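Local coordinates for rutinosidase (Aspergillus niger, PDB 6I1A), which probably cleaves the disaccharide rutinose from its beta-glycosides as a secreted, monomeric glycoside hydrolase of family 5, at residues T95-W100 with S138-V143; W157-T162 with P195-T200; L189-E194 with K221-V226. One frame throughout, in Å; residues are numbered along the deposited sequence. Where two conformers were deposited one is given.

Interaction 1: T95-W100 with S138-V143; sequences TTYAAW and SLPGGV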
loop_
_atom_site.group_PDB
_atom_site.type_symbol
_atom_site.label_atom_id
_atom_site.label_comp_id
_atom_site.label_asym_id
_atom_site.label_seq_id
_atom_site.Cartn_x
_atom_site.Cartn_y
_atom_site.Cartn_z
ATOM N N THR A 95 10.799 -19.051 -17.749
ATOM C CA THR A 95 12.072 -19.645 -18.169
ATOM C C THR A 95 13.208 -18.801 -17.601
ATOM O O THR A 95 13.057 -17.573 -17.378
ATOM C CB THR A 95 12.157 -19.718 -19.691
ATOM O OG1 THR A 95 12.223 -18.420 -20.320
ATOM C CG2 THR A 95 11.018 -20.481 -20.323
ATOM N N THR A 96 14.375 -19.424 -17.402
ATOM C CA THR A 96 15.588 -18.621 -17.161
ATOM C C THR A 96 16.111 -18.118 -18.514
ATOM O O THR A 96 15.857 -18.734 -19.547
ATOM C CB THR A 96 16.684 -19.373 -16.434
ATOM O OG1 THR A 96 17.235 -20.339 -17.347
ATOM C CG2 THR A 96 16.168 -20.074 -15.188
ATOM N N TYR A 97 16.897 -17.069 -18.477
ATOM C CA TYR A 97 17.508 -16.593 -19.759
ATOM C C TYR A 97 18.423 -17.686 -20.313
ATOM O O TYR A 97 18.703 -17.664 -21.522
ATOM C CB TYR A 97 18.253 -15.263 -19.632
ATOM C CG TYR A 97 19.425 -15.268 -18.711
ATOM C CD1 TYR A 97 20.635 -15.845 -19.111
ATOM C CD2 TYR A 97 19.352 -14.761 -17.415
ATOM C CE1 TYR A 97 21.729 -15.855 -18.288
ATOM C CE2 TYR A 97 20.455 -14.803 -16.571
ATOM C CZ TYR A 97 21.659 -15.339 -17.022
ATOM O OH TYR A 97 22.737 -15.415 -16.174
ATOM N N ALA A 98 18.966 -18.541 -19.454
ATOM C CA ALA A 98 19.964 -19.557 -19.843
ATOM C C ALA A 98 19.314 -20.639 -20.686
ATOM O O ALA A 98 20.029 -21.471 -21.298
ATOM C CB ALA A 98 20.637 -20.111 -18.624
ATOM N N ALA A 99 17.988 -20.740 -20.753
ATOM C CA ALA A 99 17.290 -21.622 -21.687
ATOM C C ALA A 99 17.612 -21.160 -23.129
ATOM O O ALA A 99 17.479 -21.972 -24.084
ATOM C CB ALA A 99 15.810 -21.590 -21.431
ATOM N N TRP A 100 17.874 -19.870 -23.288
ATOM C CA TRP A 100 17.846 -19.174 -24.591
ATOM C C TRP A 100 19.248 -18.871 -25.066
ATOM O O TRP A 100 19.485 -18.902 -26.318
ATOM C CB TRP A 100 16.947 -17.928 -24.525
ATOM C CG TRP A 100 15.555 -18.266 -24.082
ATOM C CD1 TRP A 100 15.042 -18.111 -22.816
ATOM C CD2 TRP A 100 14.520 -18.865 -24.865
ATOM N NE1 TRP A 100 13.767 -18.552 -22.785
ATOM C CE2 TRP A 100 13.407 -19.026 -24.020
ATOM C CE3 TRP A 100 14.391 -19.242 -26.211
ATOM C CZ2 TRP A 100 12.210 -19.575 -24.489
ATOM C CZ3 TRP A 100 13.215 -19.787 -26.643
ATOM C CH2 TRP A 100 12.130 -19.950 -25.789
ATOM N N SER A 138 14.269 -14.368 -15.702
ATOM C CA SER A 138 15.550 -13.722 -15.389
ATOM C C SER A 138 16.139 -13.114 -16.661
ATOM O O SER A 138 15.865 -13.624 -17.753
ATOM C CB SER A 138 16.546 -14.703 -14.789
ATOM O OG SER A 138 16.542 -15.947 -15.472
ATOM N N LEU A 139 16.984 -12.120 -16.473
ATOM C CA LEU A 139 17.802 -11.566 -17.599
ATOM C C LEU A 139 19.232 -11.444 -17.100
ATOM O O LEU A 139 19.506 -11.371 -15.905
ATOM C CB LEU A 139 17.292 -10.202 -18.052
ATOM C CG LEU A 139 15.900 -10.184 -18.673
ATOM C CD1 LEU A 139 15.455 -8.752 -18.934
ATOM C CD2 LEU A 139 15.860 -11.040 -19.947
ATOM N N PRO A 140 20.209 -11.461 -18.047
ATOM C CA PRO A 140 21.609 -11.374 -17.697
ATOM C C PRO A 140 21.924 -10.214 -16.762
ATOM O O PRO A 140 21.486 -9.078 -16.979
ATOM C CB PRO A 140 22.307 -11.248 -19.071
ATOM C CG PRO A 140 21.372 -12.017 -20.007
ATOM C CD PRO A 140 19.995 -11.648 -19.493
ATOM N N GLY A 141 22.616 -10.510 -15.658
ATOM C CA GLY A 141 23.056 -9.552 -14.657
ATOM C C GLY A 141 22.108 -9.413 -13.462
ATOM O O GLY A 141 22.563 -9.009 -12.412
ATOM N N GLY A 142 20.862 -9.801 -13.648
ATOM C CA GLY A 142 19.940 -9.801 -12.507
ATOM C C GLY A 142 19.067 -8.560 -12.491
ATOM O O GLY A 142 19.592 -7.443 -12.485
ATOM N N VAL A 143 17.745 -8.767 -12.419
ATOM C CA VAL A 143 16.805 -7.639 -12.518
ATOM C C VAL A 143 16.145 -7.271 -11.177
ATOM O O VAL A 143 15.403 -6.273 -11.180
ATOM C CB VAL A 143 15.703 -7.868 -13.563
ATOM C CG1 VAL A 143 16.282 -8.124 -14.961
ATOM C CG2 VAL A 143 14.808 -9.001 -13.192
#
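Tyr-97 lays one face of its ring on the pyrrolidine of Pro-140, and this is the main apolar interaction of the contact. Pro-140 CG stands 4.0 Å from the Tyr-97 ring centroid and 13° off the ring normal, which is the geometry of a CH-pi interaction. Pro-140 CD comes closest at the base of the ring, 3.7 Å from Tyr-97 CG. On the CD2 side the ring also packs against the peptide joining Leu-139 to Pro-140, with Tyr-97 CD2 3.3 Å from Leu-139 C. With chi1 at 62°, CG sits between the backbone N and the carbonyl carbon, and the ring is carried across the proline.

Both segments are loops that follow neighbouring strands of the TIM barrel, 90-95 and 131-136, and they meet beyond the C-terminal strand ends. The second loop folds into a type II turn from Leu-139 to Gly-142, in which Gly-141 has the positive phi that favours glycine.

A single hydrogen bond joins the two segments: Tyr-97 N donates to Ser-138 OG over 3.2 Å, moderately bent at 153°. The far end of the tyrosine is held by Glu-150 and Ser-106, both hydrogen-bonded to its OH, and the same Glu-150 carboxylate oxygen accepts from Gly-141 N. One polar atom is left without a partner, the buried Ser-138 O, which lies 3.5 Å from Tyr-97 CB. Within the first loop, Trp-100 NE1 donates almost straight and in its ring plane to Thr-95 OG1, 2.9 Å away; that hydroxyl is also hydrogen-bonded to Asp-135 O.

Interaction 2: W157-T162 with P195-T200; sequences WFYNET and PADNNT. With NAG (2-acetamido-2-deoxy-beta-D-glucopyranose), chain D; NAG (2-acetamido-2-deoxy-beta-D-glucopyranose), chain F; NAG (2-acetamido-2-deoxy-beta-D-glucopyranose), chain E; EDO (1,2-ethanediol), chain O.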
loop_
_atom_site.group_PDB
_atom_site.type_symbol
_atom_site.label_atom_id
_atom_site.label_comp_id
_atom_site.label_asym_id
_atom_site.label_seq_id
_atom_site.Cartn_x
_atom_site.Cartn_y
_atom_site.Cartn_z
ATOM N N TRP A 157 21.953 -5.910 -14.059
ATOM C CA TRP A 157 21.299 -5.628 -15.347
ATOM C C TRP A 157 21.065 -4.129 -15.573
ATOM O O TRP A 157 21.197 -3.627 -16.697
ATOM C CB TRP A 157 19.994 -6.388 -15.401
ATOM C CG TRP A 157 19.170 -6.206 -16.638
ATOM C CD1 TRP A 157 19.265 -6.953 -17.771
ATOM C CD2 TRP A 157 18.051 -5.331 -16.802
ATOM N NE1 TRP A 157 18.310 -6.552 -18.666
ATOM C CE2 TRP A 157 17.511 -5.590 -18.084
ATOM C CE3 TRP A 157 17.407 -4.390 -16.006
ATOM C CZ2 TRP A 157 16.435 -4.895 -18.625
ATOM C CZ3 TRP A 157 16.298 -3.742 -16.517
ATOM C CH2 TRP A 157 15.786 -4.015 -17.775
ATOM N N PHE A 158 20.662 -3.407 -14.524
ATOM C CA PHE A 158 20.301 -2.005 -14.651
ATOM C C PHE A 158 21.483 -1.165 -15.179
ATOM O O PHE A 158 22.601 -1.263 -14.626
ATOM C CB PHE A 158 19.821 -1.407 -13.324
ATOM C CG PHE A 158 18.468 -1.947 -12.924
ATOM C CD1 PHE A 158 17.328 -1.307 -13.363
ATOM C CD2 PHE A 158 18.363 -3.021 -12.062
ATOM C CE1 PHE A 158 16.074 -1.835 -13.072
ATOM C CE2 PHE A 158 17.101 -3.506 -11.717
ATOM C CZ PHE A 158 15.975 -2.890 -12.211
ATOM N N TYR A 159 21.193 -0.333 -16.173
ATOM C CA TYR A 159 22.098 0.727 -16.730
ATOM C C TYR A 159 23.344 0.099 -17.368
ATOM O O TYR A 159 24.357 0.809 -17.551
ATOM C CB TYR A 159 22.538 1.694 -15.629
ATOM C CG TYR A 159 21.452 2.055 -14.645
ATOM C CD1 TYR A 159 20.264 2.604 -15.070
ATOM C CD2 TYR A 159 21.617 1.829 -13.293
ATOM C CE1 TYR A 159 19.254 2.932 -14.171
ATOM C CE2 TYR A 159 20.628 2.143 -12.369
ATOM C CZ TYR A 159 19.425 2.660 -12.816
ATOM O OH TYR A 159 18.453 2.923 -11.875
ATOM N N ASN A 160 23.302 -1.178 -17.711
ATOM C CA ASN A 160 24.489 -1.899 -18.200
ATOM C C ASN A 160 24.261 -2.342 -19.641
ATOM O O ASN A 160 23.390 -3.192 -19.923
ATOM C CB ASN A 160 24.845 -3.002 -17.229
ATOM C CG ASN A 160 26.035 -3.840 -17.650
ATOM O OD1 ASN A 160 26.115 -4.356 -18.780
ATOM N ND2 ASN A 160 26.953 -3.978 -16.695
ATOM N N GLU A 161 25.073 -1.819 -20.583
ATOM C CA GLU A 161 24.865 -2.112 -22.006
ATOM C C GLU A 161 25.254 -3.532 -22.368
ATOM O O GLU A 161 24.687 -4.061 -23.346
ATOM C CB GLU A 161 25.712 -1.161 -22.855
ATOM C CG GLU A 161 25.379 -1.176 -24.330
ATOM C CD GLU A 161 26.108 -0.022 -25.031
ATOM O OE1 GLU A 161 25.634 1.136 -24.849
ATOM O OE2 GLU A 161 27.172 -0.260 -25.631
ATOM N N THR A 162 26.196 -4.144 -21.671
ATOM C CA THR A 162 26.510 -5.568 -21.921
ATOM C C THR A 162 25.270 -6.420 -21.669
ATOM O O THR A 162 24.820 -7.224 -22.522
ATOM C CB THR A 162 27.617 -6.091 -20.994
ATOM O OG1 THR A 162 28.775 -5.268 -21.137
ATOM C CG2 THR A 162 27.963 -7.558 -21.172
ATOM N N PRO A 195 11.104 -6.524 -12.408
ATOM C CA PRO A 195 12.314 -5.727 -12.230
ATOM C C PRO A 195 12.169 -4.849 -10.987
ATOM O O PRO A 195 11.096 -4.257 -10.743
ATOM C CB PRO A 195 12.374 -4.888 -13.530
ATOM C CG PRO A 195 10.915 -4.786 -13.958
ATOM C CD PRO A 195 10.307 -6.102 -13.560
ATOM N N ALA A 196 13.234 -4.702 -10.210
ATOM C CA ALA A 196 13.226 -3.907 -8.968
ATOM C C ALA A 196 14.649 -3.490 -8.654
ATOM O O ALA A 196 15.500 -4.365 -8.578
ATOM C CB ALA A 196 12.606 -4.700 -7.868
ATOM N N ASP A 197 14.850 -2.182 -8.469
ATOM C CA ASP A 197 16.174 -1.635 -8.142
ATOM C C ASP A 197 16.215 -1.073 -6.743
ATOM O O ASP A 197 17.287 -0.479 -6.375
ATOM C CB ASP A 197 16.640 -0.567 -9.131
ATOM C CG ASP A 197 15.819 0.677 -9.067
ATOM O OD1 ASP A 197 14.682 0.605 -8.600
ATOM O OD2 ASP A 197 16.303 1.751 -9.525
ATOM N N ASN A 198 15.143 -1.142 -5.947
ATOM C CA ASN A 198 15.109 -0.457 -4.622
ATOM C C ASN A 198 14.645 -1.416 -3.548
ATOM O O ASN A 198 14.103 -0.938 -2.506
ATOM C CB ASN A 198 14.248 0.771 -4.656
ATOM C CG ASN A 198 14.457 1.648 -3.450
ATOM O OD1 ASN A 198 15.588 1.810 -2.988
ATOM N ND2 ASN A 198 13.345 2.187 -2.906
ATOM N N ASN A 199 14.897 -2.705 -3.679
ATOM C CA ASN A 199 14.402 -3.746 -2.751
ATOM C C ASN A 199 15.523 -4.356 -1.898
ATOM O O ASN A 199 15.358 -5.498 -1.439
ATOM C CB ASN A 199 13.600 -4.798 -3.511
ATOM C CG ASN A 199 14.430 -5.543 -4.541
ATOM O OD1 ASN A 199 15.109 -4.875 -5.317
ATOM N ND2 ASN A 199 14.341 -6.850 -4.535
ATOM N N THR A 200 16.556 -3.594 -1.561
ATOM C CA THR A 200 17.547 -4.131 -0.593
ATOM C C THR A 200 16.863 -4.359 0.755
ATOM O O THR A 200 17.187 -5.366 1.394
ATOM C CB THR A 200 18.757 -3.238 -0.434
ATOM O OG1 THR A 200 18.322 -1.966 -0.008
ATOM C CG2 THR A 200 19.489 -3.046 -1.731
HETATM C C1 NAG D . 28.058 -4.910 -16.897
HETATM C C2 NAG D . 29.418 -4.357 -17.305
HETATM C C3 NAG D . 30.385 -5.550 -17.303
HETATM C C4 NAG D . 30.372 -6.214 -15.960
HETATM C C5 NAG D . 28.985 -6.705 -15.532
HETATM C C6 NAG D . 28.924 -7.195 -14.080
HETATM C C7 NAG D . 29.535 -2.456 -18.800
HETATM C C8 NAG D . 29.436 -2.061 -20.233
HETATM N N2 NAG D . 29.376 -3.742 -18.592
HETATM O O3 NAG D . 31.743 -5.028 -17.479
HETATM O O4 NAG D . 31.195 -7.420 -15.994
HETATM O O5 NAG D . 28.105 -5.578 -15.638
HETATM O O6 NAG D . 27.661 -7.859 -13.945
HETATM O O7 NAG D . 29.765 -1.679 -17.864
HETATM C C1 NAG F . 13.471 3.006 -1.708
HETATM C C2 NAG F . 12.532 4.220 -1.757
HETATM C C3 NAG F . 12.586 4.916 -0.350
HETATM C C4 NAG F . 12.261 3.938 0.751
HETATM C C5 NAG F . 13.253 2.796 0.702
HETATM C C6 NAG F . 12.990 1.765 1.759
HETATM C C7 NAG F . 12.213 5.269 -3.929
HETATM C C8 NAG F . 12.707 6.340 -4.882
HETATM N N2 NAG F . 12.903 5.121 -2.821
HETATM O O3 NAG F . 11.569 5.949 -0.344
HETATM O O4 NAG F . 12.494 4.608 2.032
HETATM O O5 NAG F . 13.107 2.173 -0.617
HETATM O O6 NAG F . 14.050 0.813 1.867
HETATM O O7 NAG F . 11.255 4.537 -4.224
HETATM C C1 NAG E . 26.058 -3.582 -27.669
HETATM C C2 NAG E . 27.590 -3.368 -27.559
HETATM C C3 NAG E . 27.949 -2.245 -28.562
HETATM C C4 NAG E . 27.422 -2.502 -29.940
HETATM C C5 NAG E . 25.923 -2.766 -29.848
HETATM C C6 NAG E . 25.330 -3.049 -31.194
HETATM C C7 NAG E . 28.586 -3.699 -25.364
HETATM C C8 NAG E . 28.842 -3.072 -24.045
HETATM N N2 NAG E . 27.932 -2.937 -26.246
HETATM O O3 NAG E . 29.383 -1.979 -28.541
HETATM O O4 NAG E . 27.616 -1.247 -30.720
HETATM O O5 NAG E . 25.756 -3.941 -29.026
HETATM O O6 NAG E . 25.998 -4.164 -31.725
HETATM O O7 NAG E . 28.906 -4.888 -25.600
HETATM C C1 EDO O . 17.894 -9.984 -1.830
HETATM O O1 EDO O . 17.717 -10.362 -0.461
HETATM C C2 EDO O . 17.000 -8.824 -2.056
HETATM O O2 EDO O . 17.127 -7.785 -1.093
HETATM O O HOH W 1 18.805 2.345 -9.463
#
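Phe-158 meets Asp-197 through two different first torsions: chi1 of -71° sets the phenyl CG opposite its carbonyl carbon, and chi1 of 67° tucks the aspartate CG between its own backbone N and carbonyl carbon. The methylene of Asp-197 thereby comes over the ring, with CB 3.9 Å from the Phe-158 ring centroid and 12° from the normal, a CH-pi contact. The opposite face is covered by Trp-157 CE3, so the phenyl group is sandwiched. Round the rest of the ring, Phe-158 CE2 lies 3.6 Å from Ala-196 O, and Phe-158 CZ lies 4.3 Å from Pro-195 CB.

These loops belong to the C-terminal end of the TIM barrel. Residues 157-160 form a type II turn leading into helix 161-179, while 195-200 follows strand 187-190; Pro-195 completes an Asn-Glu-Pro sequence characteristic of family 5 enzymes.

Polar contacts lie toward the surface. Asp-197 OD2 has its main partner in Thr-212 OG1, and also accepts from a water 2.6 Å away. In the conformer described, one of two for Tyr-159, the same water lies close to Tyr-159 OH, near the plane of its ring, but that half of the bridge is doubtful.

Each segment carries an Asn-X-Thr glycosylation sequon. Asn-160 ND2 is covalently bonded to C1 of its N-acetylglucosamine (chain D) at 1.5 Å, as Asn-198 ND2 is to C1 of the chain F sugar. The acetamido N2 of the chain D sugar donates to Thr-162 OG1 over 3.0 Å, and Asn-160 OD1 caps the helix through His-163 N.

Interaction 3: L189-E194 with K221-V226; sequences LEPINE and KYIRAV. With EDO (1,2-ethanediol), chain K.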
loop_
_atom_site.group_PDB
_atom_site.type_symbol
_atom_site.label_atom_id
_atom_site.label_comp_id
_atom_site.label_asym_id
_atom_site.label_seq_id
_atom_site.Cartn_x
_atom_site.Cartn_y
_atom_site.Cartn_z
ATOM N N LEU A 189 4.760 -12.896 -25.899
ATOM C CA LEU A 189 6.144 -12.771 -25.427
ATOM C C LEU A 189 6.209 -11.818 -24.232
ATOM O O LEU A 189 5.799 -10.635 -24.340
ATOM C CB LEU A 189 6.987 -12.211 -26.594
ATOM C CG LEU A 189 8.484 -12.285 -26.445
ATOM C CD1 LEU A 189 9.192 -12.194 -27.841
ATOM C CD2 LEU A 189 8.984 -11.181 -25.619
ATOM N N GLU A 190 6.719 -12.306 -23.108
ATOM C CA GLU A 190 6.881 -11.513 -21.882
ATOM C C GLU A 190 8.362 -11.372 -21.550
ATOM O O GLU A 190 9.012 -12.330 -21.091
ATOM C CB GLU A 190 6.174 -12.184 -20.694
ATOM C CG GLU A 190 6.199 -11.312 -19.460
ATOM C CD GLU A 190 5.263 -11.752 -18.371
ATOM O OE1 GLU A 190 4.984 -12.962 -18.239
ATOM O OE2 GLU A 190 4.722 -10.841 -17.684
ATOM N N PRO A 191 8.967 -10.195 -21.851
ATOM C CA PRO A 191 10.433 -10.097 -21.847
ATOM C C PRO A 191 11.118 -9.709 -20.538
ATOM O O PRO A 191 12.345 -9.631 -20.478
ATOM C CB PRO A 191 10.625 -8.965 -22.891
ATOM C CG PRO A 191 9.474 -8.059 -22.678
ATOM C CD PRO A 191 8.324 -9.050 -22.487
ATOM N N ILE A 192 10.326 -9.491 -19.487
ATOM C CA ILE A 192 10.922 -9.230 -18.160
ATOM C C ILE A 192 9.893 -9.626 -17.103
ATOM O O ILE A 192 8.680 -9.641 -17.396
ATOM C CB ILE A 192 11.367 -7.747 -18.015
ATOM C CG1 ILE A 192 12.412 -7.548 -16.897
ATOM C CG2 ILE A 192 10.193 -6.809 -17.856
ATOM C CD1 ILE A 192 13.192 -6.229 -17.058
ATOM N N ASN A 193 10.399 -9.895 -15.895
ATOM C CA ASN A 193 9.535 -10.263 -14.749
ATOM C C ASN A 193 10.024 -9.562 -13.505
ATOM O O ASN A 193 11.201 -9.718 -13.119
ATOM C CB ASN A 193 9.577 -11.764 -14.544
ATOM C CG ASN A 193 8.677 -12.172 -13.399
ATOM O OD1 ASN A 193 7.463 -12.225 -13.575
ATOM N ND2 ASN A 193 9.268 -12.460 -12.232
ATOM N N GLU A 194 9.174 -8.748 -12.867
ATOM C CA GLU A 194 9.409 -8.118 -11.559
ATOM C C GLU A 194 10.784 -7.447 -11.472
ATOM O O GLU A 194 11.527 -7.655 -10.504
ATOM C CB GLU A 194 9.162 -9.120 -10.430
ATOM C CG GLU A 194 7.750 -9.612 -10.368
ATOM C CD GLU A 194 7.502 -10.591 -9.224
ATOM O OE1 GLU A 194 8.373 -10.819 -8.363
ATOM O OE2 GLU A 194 6.287 -11.035 -9.109
ATOM N N LYS A 221 13.367 1.792 -21.539
ATOM C CA LYS A 221 14.295 1.685 -22.681
ATOM C C LYS A 221 14.255 0.254 -23.209
ATOM O O LYS A 221 14.215 0.014 -24.417
ATOM C CB LYS A 221 15.703 2.100 -22.227
ATOM C CG LYS A 221 16.801 1.922 -23.245
ATOM C CD LYS A 221 18.188 2.120 -22.627
ATOM C CE LYS A 221 19.329 1.649 -23.514
ATOM N NZ LYS A 221 19.383 2.520 -24.706
ATOM N N TYR A 222 14.317 -0.721 -22.292
ATOM C CA TYR A 222 14.346 -2.142 -22.689
ATOM C C TYR A 222 13.025 -2.535 -23.322
ATOM O O TYR A 222 13.012 -3.168 -24.392
ATOM C CB TYR A 222 14.648 -2.998 -21.465
ATOM C CG TYR A 222 14.539 -4.468 -21.706
ATOM C CD1 TYR A 222 15.379 -5.126 -22.562
ATOM C CD2 TYR A 222 13.534 -5.223 -21.074
ATOM C CE1 TYR A 222 15.284 -6.500 -22.739
ATOM C CE2 TYR A 222 13.413 -6.595 -21.281
ATOM C CZ TYR A 222 14.298 -7.247 -22.107
ATOM O OH TYR A 222 14.246 -8.587 -22.293
ATOM N N ILE A 223 11.899 -2.209 -22.688
ATOM C CA ILE A 223 10.597 -2.635 -23.259
ATOM C C ILE A 223 10.369 -1.983 -24.638
ATOM O O ILE A 223 9.853 -2.623 -25.558
ATOM C CB ILE A 223 9.440 -2.361 -22.309
ATOM C CG1 ILE A 223 9.621 -3.102 -20.965
ATOM C CG2 ILE A 223 8.129 -2.744 -22.997
ATOM C CD1 ILE A 223 9.616 -4.614 -21.101
ATOM N N ARG A 224 10.740 -0.740 -24.773
ATOM C CA ARG A 224 10.631 -0.069 -26.097
ATOM C C ARG A 224 11.497 -0.812 -27.109
ATOM O O ARG A 224 11.040 -0.990 -28.259
ATOM C CB ARG A 224 11.048 1.395 -25.968
ATOM C CG ARG A 224 9.975 2.264 -25.368
ATOM C CD ARG A 224 10.430 3.707 -25.244
ATOM N NE ARG A 224 9.261 4.542 -24.991
ATOM C CZ ARG A 224 9.272 5.718 -24.399
ATOM N NH1 ARG A 224 8.118 6.361 -24.211
ATOM N NH2 ARG A 224 10.417 6.291 -24.004
ATOM N N ALA A 225 12.704 -1.220 -26.756
ATOM C CA ALA A 225 13.533 -1.980 -27.687
ATOM C C ALA A 225 12.915 -3.331 -28.057
ATOM O O ALA A 225 13.003 -3.796 -29.225
ATOM C CB ALA A 225 14.908 -2.160 -27.150
ATOM N N VAL A 226 12.332 -4.022 -27.062
ATOM C CA VAL A 226 11.691 -5.321 -27.331
ATOM C C VAL A 226 10.461 -5.133 -28.246
ATOM O O VAL A 226 10.294 -5.878 -29.187
ATOM C CB VAL A 226 11.287 -6.023 -26.017
ATOM C CG1 VAL A 226 10.390 -7.218 -26.364
ATOM C CG2 VAL A 226 12.533 -6.410 -25.236
HETATM C C1 EDO K . 7.393 -12.514 -5.546
HETATM O O1 EDO K . 8.081 -12.783 -6.735
HETATM C C2 EDO K . 5.933 -12.403 -5.816
HETATM O O2 EDO K . 5.561 -11.179 -6.509
#
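Pro-191 is the apolar centre, and its ring meets three side chains of the helix. Pro-191 CG reaches Ile-223 CD1 at 3.8 Å, the two side chains running about perpendicular, and lies 3.9 Å from Val-226 CG1. Next to it, Ile-192 extends the layer: its CG2 touches Ile-223 CD1 at 4.0 Å, and its CB is 4.0 Å from Tyr-222 CE2. Two residues before the proline, Leu-189 CD2 makes a looser contact with Val-226 CG1.

This is the packing of a barrel strand against the helix of its own beta-alpha unit in the TIM barrel: 187-190 and the residues just beyond it pack against helix 213-233. Residues Tyr-222, Ile-223 and Val-226 form one helical side. Helix 161-179 adds Ile-171 against both Pro-191 and Tyr-222. Glu-190 points away from the helix and forms a salt bridge with Arg-92.

At the polar edge, Tyr-222 holds CG anti to its backbone N (chi1 173°), which sends the ring toward Pro-191 and its hydroxyl to Pro-191 O. That hydroxyl donates over 2.8 Å, with a C=O...O angle of 131° and a tilt of 29° from the carbonyl plane. One ring face rests on Val-226 CG2, one helical turn on. Beyond the contact, both Glu-194 carboxylate oxygens accept from a 1,2-ethanediol, probably from the crystallisation liquor, and OE2 is also hydrogen-bonded to His-266 ND1.

Since every other touching pair is apolar, the tyrosine hydroxyl supplies the one directional tie of the contact; it satisfies the buried Pro-191 carbonyl.

How the interactions relate
Interactions 1 and 2 join loops at the C-terminal end of the barrel, and interaction 3 adjoins them where a strand and the residues after it pack on a helix; the centres are 12 to 13 Å apart. Interactions 1 and 2 are linked through backbone: Val-143 O lies 2.8 Å from Ala-196 N and Gly-142 O 3.2 Å from Trp-157 N, both probable hydrogen bonds. Leu-139 CD1 of interaction 1 packs 3.6 Å from Tyr-222 OH of interaction 3. Trp-157 connects interactions 2 and 3, with CH2 3.5 Å from Ile-192 CD1 and its ring edge-to-face with Tyr-222. In family 5 relatives the Asn-Glu-Pro sequence of 193-195 carries the acid/base glutamate, consistent with an active site beside these loops.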